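Local coordinates for protein phosphoglycerate oxidoreductase (Rhizobium etli, PDB 4HY3) that probably acts as an NAD-dependent oxidoreductase of the D-2-hydroxyacid dehydrogenase family, reducing substrates such as hydroxypyruvate or glyoxylate, at residues A[77-82]-A[335-340]; A[65-70]-A[91-96]; A[126-131]-A[343-348]; A[36-41]-A[324-329]. All blocks are in the same frame, centred on the assembly; numbering follows the deposited sequence.

Interaction 1 of 4, residues A[77-82]-A[335-340]; sequences ARYIIG and DLMDRG
Strand 77-82, in the mixed sheet of the first domain, meets the last turn of helix 320-338 where Arg78 and Tyr79 both grip Asp338. It shows how a chain end can be tied back to its first domain: in this dehydrogenase family, the two-domain fold is completed by a late helix that leaves the Rossmann domain and covers the opening sheet. Asp338 OD1 is the shared acceptor. Arg78 NH1 donates to Asp338 OD1 at 2.8 Å in a salt bridge with an N-H...O angle of 158°, meeting that oxygen on its anti side but tilted out of the carboxylate plane, and keeping it within the guanidinium plane. The Tyr79 hydroxyl donates from the other face, its OH 2.6 Å from Asp338 OD1 and 79° out of the carboxylate plane. Asp338 OD2 is bonded to Tyr56, so both oxygens have partners. With CG anti to the backbone N (chi1 168°) the Arg78 chain runs across the Tyr79 ring, CG over its centre, toward Asp338. A phenylalanine at Tyr79 would probably leave Asp338 OD1 with the arginine alone and its carboxylate freer to turn. Next door, the helix ends in a Schellman motif with Gly340 as its C-prime residue. Met337 CB lies at the edge of the tyrosine ring, near its plane, 3.7 Å from Tyr79 CE1.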
loop_
_atom_site.group_PDB
_atom_site.type_symbol
_atom_site.label_atom_id
_atom_site.label_comp_id
_atom_site.label_asym_id
_atom_site.label_seq_id
_atom_site.Cartn_x
_atom_site.Cartn_y
_atom_site.Cartn_z
ATOM N N ALA A 77 -1.073 -7.167 44.444
ATOM C CA ALA A 77 -0.891 -7.603 43.061
ATOM C C ALA A 77 -1.846 -6.887 42.054
ATOM O O ALA A 77 -3.074 -7.061 42.089
ATOM C CB ALA A 77 -1.022 -9.121 42.952
ATOM N N ARG A 78 -1.273 -6.095 41.164
ATOM C CA ARG A 78 -2.038 -5.443 40.139
ATOM C C ARG A 78 -2.191 -6.295 38.858
ATOM O O ARG A 78 -3.049 -6.012 38.046
ATOM C CB ARG A 78 -1.379 -4.101 39.802
ATOM C CG ARG A 78 -1.933 -3.451 38.546
ATOM C CD ARG A 78 -1.366 -2.073 38.349
ATOM N NE ARG A 78 -1.484 -1.288 39.565
ATOM C CZ ARG A 78 -0.891 -0.114 39.743
ATOM N NH1 ARG A 78 -0.164 0.422 38.783
ATOM N NH2 ARG A 78 -1.036 0.534 40.889
ATOM N N TYR A 79 -1.337 -7.300 38.665
ATOM C CA TYR A 79 -1.343 -8.112 37.451
ATOM C C TYR A 79 -0.864 -9.530 37.715
ATOM O O TYR A 79 -0.076 -9.763 38.636
ATOM C CB TYR A 79 -0.415 -7.538 36.376
ATOM C CG TYR A 79 -0.587 -6.070 36.025
ATOM C CD1 TYR A 79 -1.718 -5.611 35.344
ATOM C CD2 TYR A 79 0.402 -5.142 36.357
ATOM C CE1 TYR A 79 -1.862 -4.271 35.018
ATOM C CE2 TYR A 79 0.272 -3.805 36.021
ATOM C CZ TYR A 79 -0.858 -3.378 35.354
ATOM O OH TYR A 79 -0.981 -2.060 35.046
ATOM N N ILE A 80 -1.322 -10.479 36.892
ATOM C CA ILE A 80 -0.777 -11.833 36.880
ATOM C C ILE A 80 -0.235 -12.101 35.492
ATOM O O ILE A 80 -1.005 -12.193 34.537
ATOM C CB ILE A 80 -1.856 -12.898 37.178
ATOM C CG1 ILE A 80 -2.706 -12.479 38.379
ATOM C CG2 ILE A 80 -1.224 -14.266 37.383
ATOM C CD1 ILE A 80 -2.581 -13.373 39.585
ATOM N N ILE A 81 1.081 -12.208 35.347
ATOM C CA ILE A 81 1.604 -12.691 34.073
ATOM C C ILE A 81 1.501 -14.222 34.101
ATOM O O ILE A 81 2.160 -14.866 34.918
ATOM C CB ILE A 81 3.047 -12.209 33.819
ATOM C CG1 ILE A 81 3.179 -10.720 34.182
ATOM C CG2 ILE A 81 3.456 -12.475 32.374
ATOM C CD1 ILE A 81 4.592 -10.159 34.125
ATOM N N GLY A 82 0.642 -14.783 33.249
ATOM C CA GLY A 82 0.416 -16.248 33.141
ATOM C C GLY A 82 -1.033 -16.733 33.250
ATOM O O GLY A 82 -1.969 -15.978 32.972
ATOM N N ASP A 335 1.427 -1.128 30.782
ATOM C CA ASP A 335 1.645 0.280 30.820
ATOM C C ASP A 335 0.353 1.064 30.625
ATOM O O ASP A 335 0.152 2.108 31.300
ATOM C CB ASP A 335 2.626 0.638 29.740
ATOM C CG ASP A 335 2.837 2.103 29.635
ATOM O OD1 ASP A 335 3.132 2.750 30.666
ATOM O OD2 ASP A 335 2.708 2.612 28.508
ATOM N N LEU A 336 -0.519 0.566 29.726
ATOM C CA LEU A 336 -1.859 1.123 29.582
ATOM C C LEU A 336 -2.691 0.994 30.853
ATOM O O LEU A 336 -3.334 1.960 31.279
ATOM C CB LEU A 336 -2.586 0.571 28.365
ATOM C CG LEU A 336 -2.017 1.036 27.004
ATOM C CD1 LEU A 336 -2.243 0.000 25.922
ATOM C CD2 LEU A 336 -2.493 2.406 26.519
HETATM N N MSE A 337 -2.670 -0.160 31.497
HETATM C CA MSE A 337 -3.528 -0.336 32.643
HETATM C C MSE A 337 -2.973 0.361 33.846
HETATM O O MSE A 337 -3.732 0.807 34.709
HETATM C CB MSE A 337 -3.708 -1.793 32.914
HETATM C CG MSE A 337 -4.210 -2.375 31.621
HETATM SE SE MSE A 337 -5.070 -4.107 32.002
HETATM C CE MSE A 337 -3.496 -5.128 31.378
ATOM N N ASP A 338 -1.651 0.475 33.933
ATOM C CA ASP A 338 -1.070 1.366 34.942
ATOM C C ASP A 338 -1.624 2.791 34.823
ATOM O O ASP A 338 -2.029 3.372 35.806
ATOM C CB ASP A 338 0.443 1.441 34.821
ATOM C CG ASP A 338 1.125 0.173 35.235
ATOM O OD1 ASP A 338 0.661 -0.467 36.227
ATOM O OD2 ASP A 338 2.148 -0.161 34.562
ATOM N N ARG A 339 -1.623 3.338 33.611
ATOM C CA ARG A 339 -2.141 4.674 33.345
ATOM C C ARG A 339 -3.669 4.682 33.241
ATOM O O ARG A 339 -4.226 5.495 32.512
ATOM C CB ARG A 339 -1.515 5.243 32.065
ATOM C CG ARG A 339 0.014 5.337 32.089
ATOM C CD ARG A 339 0.631 6.031 30.882
ATOM N NE ARG A 339 -0.194 5.833 29.688
ATOM C CZ ARG A 339 0.182 5.146 28.627
ATOM N NH1 ARG A 339 1.388 4.618 28.586
ATOM N NH2 ARG A 339 -0.638 4.990 27.609
ATOM N N GLY A 340 -4.335 3.771 33.954
ATOM C CA GLY A 340 -5.805 3.672 33.992
ATOM C C GLY A 340 -6.550 3.174 32.744
ATOM O O GLY A 340 -7.766 3.036 32.791
#

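Interaction 2 of 4, residues A[65-70]-A[91-96]; sequences NIAGLG and LARMPA
Two irregular loops bring Ala67 and Arg93 together, their nearest CA atoms, those of Ala67 and Leu91, 8.5 Å apart. Residues 66-68 have helical backbone angles without regular helix bonding, and Leu69 N returns to Ile66 O at 2.9 Å. Across from them, Leu91 to Met94 form a type I beta turn, with Met94 N 3.2 Å from Leu91 O. The backbones stay well apart, so side chains span the gap. Arg93 does so with a chain bent at chi2 and chi3, its CG beside the backbone N (chi1 -74°). Its NH2 lies 2.7 Å from Ala67 O, a weak hydrogen bond because the N-H...O angle is only 129°; the oxygen sits at the guanidinium edge, near its plane. The stronger partner is Asp71, which forms a salt bridge with NH1. Beside this polar link, Ile66 CG2 is 4.4 Å from the CE of Met94, a selenomethionine, and both side chains also rest on Leu74 of helix 73-76. A leucine in place of Arg93 would probably leave Asp71 without its counter-charge and Ala67 O without this donor. The loops thus flank helix 73-76, about 32 Å from the centre of the chain to the centre of the contact. The guanidinium is likely to be oriented mainly by Asp71, outside both loops, while the bent carbonyl bond adds a modest second hold and the Ile66-Met94 pair a loose apolar touch.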
loop_
_atom_site.group_PDB
_atom_site.type_symbol
_atom_site.label_atom_id
_atom_site.label_comp_id
_atom_site.label_asym_id
_atom_site.label_seq_id
_atom_site.Cartn_x
_atom_site.Cartn_y
_atom_site.Cartn_z
ATOM N N ASN A 65 0.017 -23.284 43.392
ATOM C CA ASN A 65 -0.229 -22.728 44.723
ATOM C C ASN A 65 -0.192 -21.180 44.807
ATOM O O ASN A 65 0.606 -20.616 45.548
ATOM C CB ASN A 65 0.746 -23.371 45.724
ATOM C CG ASN A 65 0.555 -22.873 47.156
ATOM O OD1 ASN A 65 1.536 -22.609 47.881
ATOM N ND2 ASN A 65 -0.713 -22.736 47.575
ATOM N N ILE A 66 -1.058 -20.489 44.065
ATOM C CA ILE A 66 -1.094 -19.022 44.143
ATOM C C ILE A 66 -1.547 -18.630 45.530
ATOM O O ILE A 66 -0.990 -17.700 46.143
ATOM C CB ILE A 66 -2.020 -18.337 43.091
ATOM C CG1 ILE A 66 -1.400 -18.337 41.703
ATOM C CG2 ILE A 66 -2.245 -16.874 43.425
ATOM C CD1 ILE A 66 0.080 -18.057 41.669
ATOM N N ALA A 67 -2.547 -19.354 46.030
ATOM C CA ALA A 67 -3.130 -19.040 47.326
ATOM C C ALA A 67 -2.058 -19.006 48.400
ATOM O O ALA A 67 -2.222 -18.343 49.416
ATOM C CB ALA A 67 -4.213 -20.045 47.667
ATOM N N GLY A 68 -0.945 -19.700 48.136
ATOM C CA GLY A 68 0.130 -19.872 49.101
ATOM C C GLY A 68 0.946 -18.631 49.343
ATOM O O GLY A 68 1.659 -18.542 50.339
ATOM N N LEU A 69 0.863 -17.673 48.428
ATOM C CA LEU A 69 1.663 -16.441 48.499
ATOM C C LEU A 69 1.420 -15.616 49.759
ATOM O O LEU A 69 0.463 -15.844 50.512
ATOM C CB LEU A 69 1.328 -15.571 47.275
ATOM C CG LEU A 69 2.197 -15.556 46.013
ATOM C CD1 LEU A 69 3.290 -16.603 46.040
ATOM C CD2 LEU A 69 1.338 -15.679 44.764
ATOM N N GLY A 70 2.267 -14.617 49.976
ATOM C CA GLY A 70 1.998 -13.628 51.030
ATOM C C GLY A 70 0.570 -13.095 50.970
ATOM O O GLY A 70 0.083 -12.696 49.915
ATOM N N LEU A 91 -8.930 -15.376 44.918
ATOM C CA LEU A 91 -9.342 -14.169 44.200
ATOM C C LEU A 91 -9.989 -13.045 45.018
ATOM O O LEU A 91 -9.880 -11.868 44.659
ATOM C CB LEU A 91 -10.307 -14.548 43.126
ATOM C CG LEU A 91 -10.469 -13.536 42.032
ATOM C CD1 LEU A 91 -9.117 -13.287 41.394
ATOM C CD2 LEU A 91 -11.438 -14.189 41.062
ATOM N N ALA A 92 -10.682 -13.406 46.094
ATOM C CA ALA A 92 -11.331 -12.438 46.969
ATOM C C ALA A 92 -10.255 -11.787 47.774
ATOM O O ALA A 92 -10.476 -10.733 48.373
ATOM C CB ALA A 92 -12.348 -13.114 47.878
ATOM N N ARG A 93 -9.077 -12.410 47.778
ATOM C CA ARG A 93 -7.946 -11.862 48.517
ATOM C C ARG A 93 -7.154 -10.816 47.735
ATOM O O ARG A 93 -6.245 -10.172 48.289
ATOM C CB ARG A 93 -7.030 -12.983 49.016
ATOM C CG ARG A 93 -7.613 -13.766 50.186
ATOM C CD ARG A 93 -6.534 -14.263 51.126
ATOM N NE ARG A 93 -6.016 -15.559 50.704
ATOM C CZ ARG A 93 -4.767 -15.979 50.922
ATOM N NH1 ARG A 93 -3.882 -15.201 51.557
ATOM N NH2 ARG A 93 -4.401 -17.186 50.502
HETATM N N MSE A 94 -7.520 -10.620 46.466
HETATM C CA MSE A 94 -6.716 -9.796 45.557
HETATM C C MSE A 94 -7.454 -8.567 45.110
HETATM O O MSE A 94 -7.865 -8.470 43.961
HETATM C CB MSE A 94 -6.289 -10.628 44.368
HETATM C CG MSE A 94 -5.247 -11.651 44.771
HETATM SE SE MSE A 94 -4.713 -12.729 43.197
HETATM C CE MSE A 94 -5.765 -14.321 43.578
ATOM N N PRO A 95 -7.604 -7.590 46.008
ATOM C CA PRO A 95 -8.400 -6.389 45.743
ATOM C C PRO A 95 -7.809 -5.414 44.707
ATOM O O PRO A 95 -8.497 -4.522 44.244
ATOM C CB PRO A 95 -8.462 -5.706 47.117
ATOM C CG PRO A 95 -7.977 -6.739 48.095
ATOM C CD PRO A 95 -6.976 -7.532 47.335
ATOM N N ALA A 96 -6.547 -5.554 44.353
ATOM C CA ALA A 96 -5.994 -4.646 43.372
ATOM C C ALA A 96 -5.820 -5.291 42.003
ATOM O O ALA A 96 -5.441 -4.616 41.053
ATOM C CB ALA A 96 -4.675 -4.071 43.873
#

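Interaction 3 of 4, residues A[126-131]-A[343-348]; sequences TGQVFA and PMRCKR
The amide of Gln128 and the guanidinium of Arg345 stand almost perpendicular, their planes 88° apart, and the two side chains cross at about a right angle. Among the other flat groups, the Phe130 ring carries Val129 CG2 over the centre of one face, whereas the Arg348 guanidinium has the carbonyl carbon of Pro343 at its edge. Gln128 NE2 comes 3.1 Å from Arg345 NH1, approaching the guanidinium obliquely, but both are donors and no bond joins them. What NE2 does reach is the backbone: Arg345 O is 3.3 Å from Gln128 NE2 in a weak hydrogen bond with an N-H...O angle of 128°. The glutamine makes this reach by placing CG between its backbone N and carbonyl carbon (chi1 75°) and extending beyond. Arg345 has its main partner across the assembly, a salt bridge from NH2 to Glu216 of the second subunit, so the guanidinium is held by the neighbouring subunit, while the glutamine bonds to the backbone of this residue. The apolar part of the contact is Thr126 CG2 against Cys346 SG, 3.7 Å apart, where the backbones come closest, at 5.1 Å between the CA atoms of Thr126 and Cys346. Asp333 fixes the second segment by accepting from the backbone N of Met344, Arg345 and Cys346. The 3-10 turn 127-130 leads from strand 122-125 into helix 131-147, consistent with the interdomain hinge of this family. Strand 347-348 runs antiparallel to 122-125 at the sheet's edge; from helix 320-338, Met326 packs on Thr126 and Met329 on Cys346.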
loop_
_atom_site.group_PDB
_atom_site.type_symbol
_atom_site.label_atom_id
_atom_site.label_comp_id
_atom_site.label_asym_id
_atom_site.label_seq_id
_atom_site.Cartn_x
_atom_site.Cartn_y
_atom_site.Cartn_z
ATOM N N THR A 126 -2.004 -13.664 24.065
ATOM C CA THR A 126 -0.882 -13.166 23.344
ATOM C C THR A 126 -0.640 -14.015 22.125
ATOM O O THR A 126 0.434 -13.935 21.525
ATOM C CB THR A 126 0.350 -13.254 24.252
ATOM O OG1 THR A 126 0.468 -14.603 24.747
ATOM C CG2 THR A 126 0.203 -12.278 25.416
ATOM N N GLY A 127 -1.641 -14.833 21.790
ATOM C CA GLY A 127 -1.583 -15.789 20.690
ATOM C C GLY A 127 -1.364 -15.206 19.301
ATOM O O GLY A 127 -0.954 -15.921 18.382
ATOM N N GLN A 128 -1.621 -13.911 19.122
ATOM C CA GLN A 128 -1.435 -13.355 17.793
ATOM C C GLN A 128 0.027 -13.237 17.386
ATOM O O GLN A 128 0.324 -12.986 16.220
ATOM C CB GLN A 128 -2.205 -12.069 17.580
ATOM C CG GLN A 128 -1.601 -10.889 18.265
ATOM C CD GLN A 128 -1.990 -9.629 17.558
ATOM O OE1 GLN A 128 -2.321 -9.653 16.366
ATOM N NE2 GLN A 128 -1.960 -8.514 18.284
ATOM N N VAL A 129 0.932 -13.445 18.339
ATOM C CA VAL A 129 2.352 -13.527 18.013
ATOM C C VAL A 129 2.663 -14.634 17.008
ATOM O O VAL A 129 3.660 -14.582 16.323
ATOM C CB VAL A 129 3.258 -13.702 19.255
ATOM C CG1 VAL A 129 3.044 -12.564 20.244
ATOM C CG2 VAL A 129 3.080 -15.077 19.905
ATOM N N PHE A 130 1.808 -15.635 16.916
ATOM C CA PHE A 130 2.111 -16.757 16.058
ATOM C C PHE A 130 1.625 -16.554 14.649
ATOM O O PHE A 130 1.817 -17.444 13.824
ATOM C CB PHE A 130 1.479 -18.011 16.609
ATOM C CG PHE A 130 2.075 -18.469 17.905
ATOM C CD1 PHE A 130 3.442 -18.743 18.006
ATOM C CD2 PHE A 130 1.274 -18.652 19.016
ATOM C CE1 PHE A 130 3.996 -19.160 19.192
ATOM C CE2 PHE A 130 1.818 -19.094 20.203
ATOM C CZ PHE A 130 3.186 -19.346 20.287
ATOM N N ALA A 131 0.992 -15.405 14.370
ATOM C CA ALA A 131 0.446 -15.131 13.058
ATOM C C ALA A 131 1.548 -14.932 12.042
ATOM O O ALA A 131 1.622 -15.672 11.064
ATOM C CB ALA A 131 -0.464 -13.923 13.088
ATOM N N PRO A 343 -6.684 -2.470 28.068
ATOM C CA PRO A 343 -5.605 -3.108 27.319
ATOM C C PRO A 343 -6.001 -3.171 25.845
ATOM O O PRO A 343 -7.192 -3.325 25.541
ATOM C CB PRO A 343 -5.542 -4.505 27.940
ATOM C CG PRO A 343 -6.949 -4.771 28.379
ATOM C CD PRO A 343 -7.430 -3.440 28.891
HETATM N N MSE A 344 -5.022 -3.027 24.951
HETATM C CA MSE A 344 -5.281 -2.964 23.513
HETATM C C MSE A 344 -4.574 -4.040 22.771
HETATM O O MSE A 344 -5.081 -4.537 21.778
HETATM C CB MSE A 344 -4.748 -1.677 22.883
HETATM C CG MSE A 344 -5.455 -0.385 23.250
HETATM SE SE MSE A 344 -7.408 -0.548 23.040
HETATM C CE MSE A 344 -7.650 -0.267 21.099
ATOM N N ARG A 345 -3.392 -4.406 23.252
ATOM C CA ARG A 345 -2.399 -5.103 22.447
ATOM C C ARG A 345 -2.675 -6.595 22.333
ATOM O O ARG A 345 -2.625 -7.162 21.241
ATOM C CB ARG A 345 -0.963 -4.832 22.974
ATOM C CG ARG A 345 0.141 -5.245 22.005
ATOM C CD ARG A 345 -0.480 -5.456 20.632
ATOM N NE ARG A 345 0.446 -5.272 19.525
ATOM C CZ ARG A 345 0.102 -5.330 18.239
ATOM N NH1 ARG A 345 -1.147 -5.564 17.871
ATOM N NH2 ARG A 345 1.020 -5.150 17.318
ATOM N N CYS A 346 -2.933 -7.221 23.471
ATOM C CA CYS A 346 -3.228 -8.635 23.518
ATOM C C CYS A 346 -4.732 -8.787 23.385
ATOM O O CYS A 346 -5.465 -7.838 23.646
ATOM C CB CYS A 346 -2.757 -9.215 24.857
ATOM S SG CYS A 346 -1.073 -8.786 25.416
ATOM N N LYS A 347 -5.195 -9.975 23.008
ATOM C CA LYS A 347 -6.619 -10.206 22.809
ATOM C C LYS A 347 -7.424 -10.243 24.126
ATOM O O LYS A 347 -6.999 -10.842 25.101
ATOM C CB LYS A 347 -6.841 -11.481 21.998
ATOM C CG LYS A 347 -8.259 -11.590 21.475
ATOM C CD LYS A 347 -8.684 -13.019 21.189
ATOM C CE LYS A 347 -8.461 -13.403 19.725
ATOM N NZ LYS A 347 -9.451 -14.429 19.266
ATOM N N ARG A 348 -8.585 -9.598 24.148
ATOM C CA ARG A 348 -9.496 -9.706 25.292
ATOM C C ARG A 348 -10.401 -10.945 25.167
ATOM O O ARG A 348 -10.554 -11.468 24.065
ATOM C CB ARG A 348 -10.383 -8.470 25.344
ATOM C CG ARG A 348 -10.652 -8.017 26.744
ATOM C CD ARG A 348 -9.973 -6.703 26.974
ATOM N NE ARG A 348 -10.990 -5.680 27.087
ATOM C CZ ARG A 348 -10.801 -4.395 26.819
ATOM N NH1 ARG A 348 -9.616 -3.951 26.405
ATOM N NH2 ARG A 348 -11.813 -3.553 26.973
#

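Interaction 4 of 4, residues A[36-41]-A[324-329]; sequences EPRSLD and KKMGDM
Arg38 and Met326 carry the apolar half of this contact, the aliphatic part of the arginine meeting the methyl end of a selenomethionine. Met326 CE lies against Arg38 CD at 3.2 Å and is also 4.0 Å from Arg38 NE; the two side chains cross at about a right angle. Bends at chi2 and chi3 fold the arginine so that CD meets the methyl and NE and NH1 lie just beyond it. The charged end has a partner of its own: NH1 donates to Val103 O. In the other half, Lys324 NZ is 3.4 Å from Asp41 O, a weak bond. Its main holds are Leu42 O and, by a salt bridge, Asp320, an arrangement that probably steadies the ammonium among carbonyl oxygens and the Asp320 carboxylate. The fold element at stake is helix 320-338, which in this dehydrogenase family returns from the NAD-binding domain to the first domain; here it meets the loop that follows strand 30-34. That loop is shaped by a cis peptide before Pro37, and it becomes helical after Ser39, the N-cap residue, whose OG accepts from Leu42 N. Further out, Asp41 OD1 is in a salt bridge with Arg49. On the helix side, Met329, about one turn further along than Met326, touches Val129.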
loop_
_atom_site.group_PDB
_atom_site.type_symbol
_atom_site.label_atom_id
_atom_site.label_comp_id
_atom_site.label_asym_id
_atom_site.label_seq_id
_atom_site.Cartn_x
_atom_site.Cartn_y
_atom_site.Cartn_z
ATOM N N GLU A 36 4.169 -20.639 33.428
ATOM C CA GLU A 36 4.263 -22.068 33.094
ATOM C C GLU A 36 3.098 -22.538 32.252
ATOM O O GLU A 36 1.969 -22.191 32.544
ATOM C CB GLU A 36 4.222 -22.807 34.406
ATOM C CG GLU A 36 4.245 -21.830 35.578
ATOM C CD GLU A 36 5.642 -21.385 36.008
ATOM O OE1 GLU A 36 6.627 -21.781 35.363
ATOM O OE2 GLU A 36 5.758 -20.625 37.003
ATOM N N PRO A 37 3.337 -23.328 31.196
ATOM C CA PRO A 37 4.547 -23.936 30.641
ATOM C C PRO A 37 5.414 -22.930 29.863
ATOM O O PRO A 37 6.317 -23.332 29.173
ATOM C CB PRO A 37 3.955 -24.941 29.639
ATOM C CG PRO A 37 2.793 -24.199 29.056
ATOM C CD PRO A 37 2.181 -23.522 30.277
ATOM N N ARG A 38 5.103 -21.645 29.923
ATOM C CA ARG A 38 5.971 -20.638 29.345
ATOM C C ARG A 38 6.868 -20.170 30.475
ATOM O O ARG A 38 6.682 -20.638 31.612
ATOM C CB ARG A 38 5.133 -19.491 28.831
ATOM C CG ARG A 38 4.179 -19.907 27.726
ATOM C CD ARG A 38 4.810 -19.739 26.357
ATOM N NE ARG A 38 4.527 -20.892 25.499
ATOM C CZ ARG A 38 3.393 -21.106 24.826
ATOM N NH1 ARG A 38 2.372 -20.255 24.892
ATOM N NH2 ARG A 38 3.291 -22.188 24.079
ATOM N N SER A 39 7.835 -19.291 30.194
ATOM C CA SER A 39 8.642 -18.707 31.264
ATOM C C SER A 39 9.124 -17.305 30.932
ATOM O O SER A 39 9.358 -16.978 29.772
ATOM C CB SER A 39 9.870 -19.565 31.527
ATOM O OG SER A 39 10.843 -19.352 30.500
ATOM N N LEU A 40 9.358 -16.504 31.967
ATOM C CA LEU A 40 10.031 -15.218 31.790
ATOM C C LEU A 40 11.252 -15.244 30.865
ATOM O O LEU A 40 11.366 -14.417 29.944
ATOM C CB LEU A 40 10.392 -14.619 33.144
ATOM C CG LEU A 40 9.156 -14.388 33.995
ATOM C CD1 LEU A 40 9.535 -13.747 35.319
ATOM C CD2 LEU A 40 8.139 -13.552 33.232
ATOM N N ASP A 41 12.164 -16.195 31.105
ATOM C CA ASP A 41 13.380 -16.323 30.279
ATOM C C ASP A 41 13.066 -16.419 28.795
ATOM O O ASP A 41 13.724 -15.760 28.015
ATOM C CB ASP A 41 14.236 -17.477 30.746
ATOM C CG ASP A 41 15.017 -17.135 31.991
ATOM O OD1 ASP A 41 15.897 -16.267 31.914
ATOM O OD2 ASP A 41 14.763 -17.702 33.064
ATOM N N LYS A 324 9.499 -13.829 21.993
ATOM C CA LYS A 324 9.986 -12.561 22.546
ATOM C C LYS A 324 8.968 -11.461 22.360
ATOM O O LYS A 324 8.974 -10.476 23.097
ATOM C CB LYS A 324 11.308 -12.100 21.938
ATOM C CG LYS A 324 12.468 -13.055 22.090
ATOM C CD LYS A 324 12.697 -13.387 23.547
ATOM C CE LYS A 324 14.024 -14.073 23.726
ATOM N NZ LYS A 324 13.735 -15.199 24.644
ATOM N N LYS A 325 8.102 -11.613 21.369
ATOM C CA LYS A 325 7.068 -10.611 21.141
ATOM C C LYS A 325 6.014 -10.667 22.248
ATOM O O LYS A 325 5.394 -9.674 22.574
ATOM C CB LYS A 325 6.439 -10.747 19.747
ATOM C CG LYS A 325 6.807 -9.650 18.764
ATOM C CD LYS A 325 5.759 -9.532 17.650
ATOM C CE LYS A 325 5.934 -10.589 16.524
ATOM N NZ LYS A 325 4.689 -11.177 15.916
HETATM N N MSE A 326 5.812 -11.830 22.844
HETATM C CA MSE A 326 4.815 -11.930 23.890
HETATM C C MSE A 326 5.222 -10.958 24.956
HETATM O O MSE A 326 4.402 -10.235 25.468
HETATM C CB MSE A 326 4.749 -13.350 24.449
HETATM C CG MSE A 326 4.285 -14.384 23.436
HETATM SE SE MSE A 326 3.233 -15.806 24.177
HETATM C CE MSE A 326 4.680 -17.063 24.536
ATOM N N GLY A 327 6.505 -10.902 25.274
ATOM C CA GLY A 327 7.011 -10.003 26.302
ATOM C C GLY A 327 6.676 -8.558 26.053
ATOM O O GLY A 327 6.176 -7.874 26.943
ATOM N N ASP A 328 6.959 -8.099 24.844
ATOM C CA ASP A 328 6.658 -6.742 24.418
ATOM C C ASP A 328 5.217 -6.364 24.600
ATOM O O ASP A 328 4.917 -5.227 24.953
ATOM C CB ASP A 328 6.906 -6.623 22.925
ATOM C CG ASP A 328 8.322 -6.914 22.537
ATOM O OD1 ASP A 328 9.241 -6.457 23.277
ATOM O OD2 ASP A 328 8.498 -7.570 21.467
HETATM N N MSE A 329 4.325 -7.304 24.298
HETATM C CA MSE A 329 2.897 -7.064 24.372
HETATM C C MSE A 329 2.475 -6.850 25.794
HETATM O O MSE A 329 1.942 -5.808 26.126
HETATM C CB MSE A 329 2.118 -8.205 23.744
HETATM C CG MSE A 329 2.303 -8.242 22.233
HETATM SE SE MSE A 329 1.372 -9.786 21.420
HETATM C CE MSE A 329 -0.345 -9.447 22.321
#

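In the fold
Helix 320-338 is common to interactions 1 and 4, whose centres lie about 15 Å apart, and interaction 3 abuts the same helix through Met326 and Met329. None of the four is fully buried. Interaction 1 is ionic, a carboxylate shared by two donors at the helix end; interactions 3 and 4 pair a weak carbonyl bond with sulfur or selenium packing nearer the centre of the chain. Interaction 2 lies farthest out, about 32 Å from that centre to its own, and joins loops only, yet it touches interaction 1 through Ala77 and Ala96. Interactions 1 and 3 also border the second subunit, unlike 2 and 4.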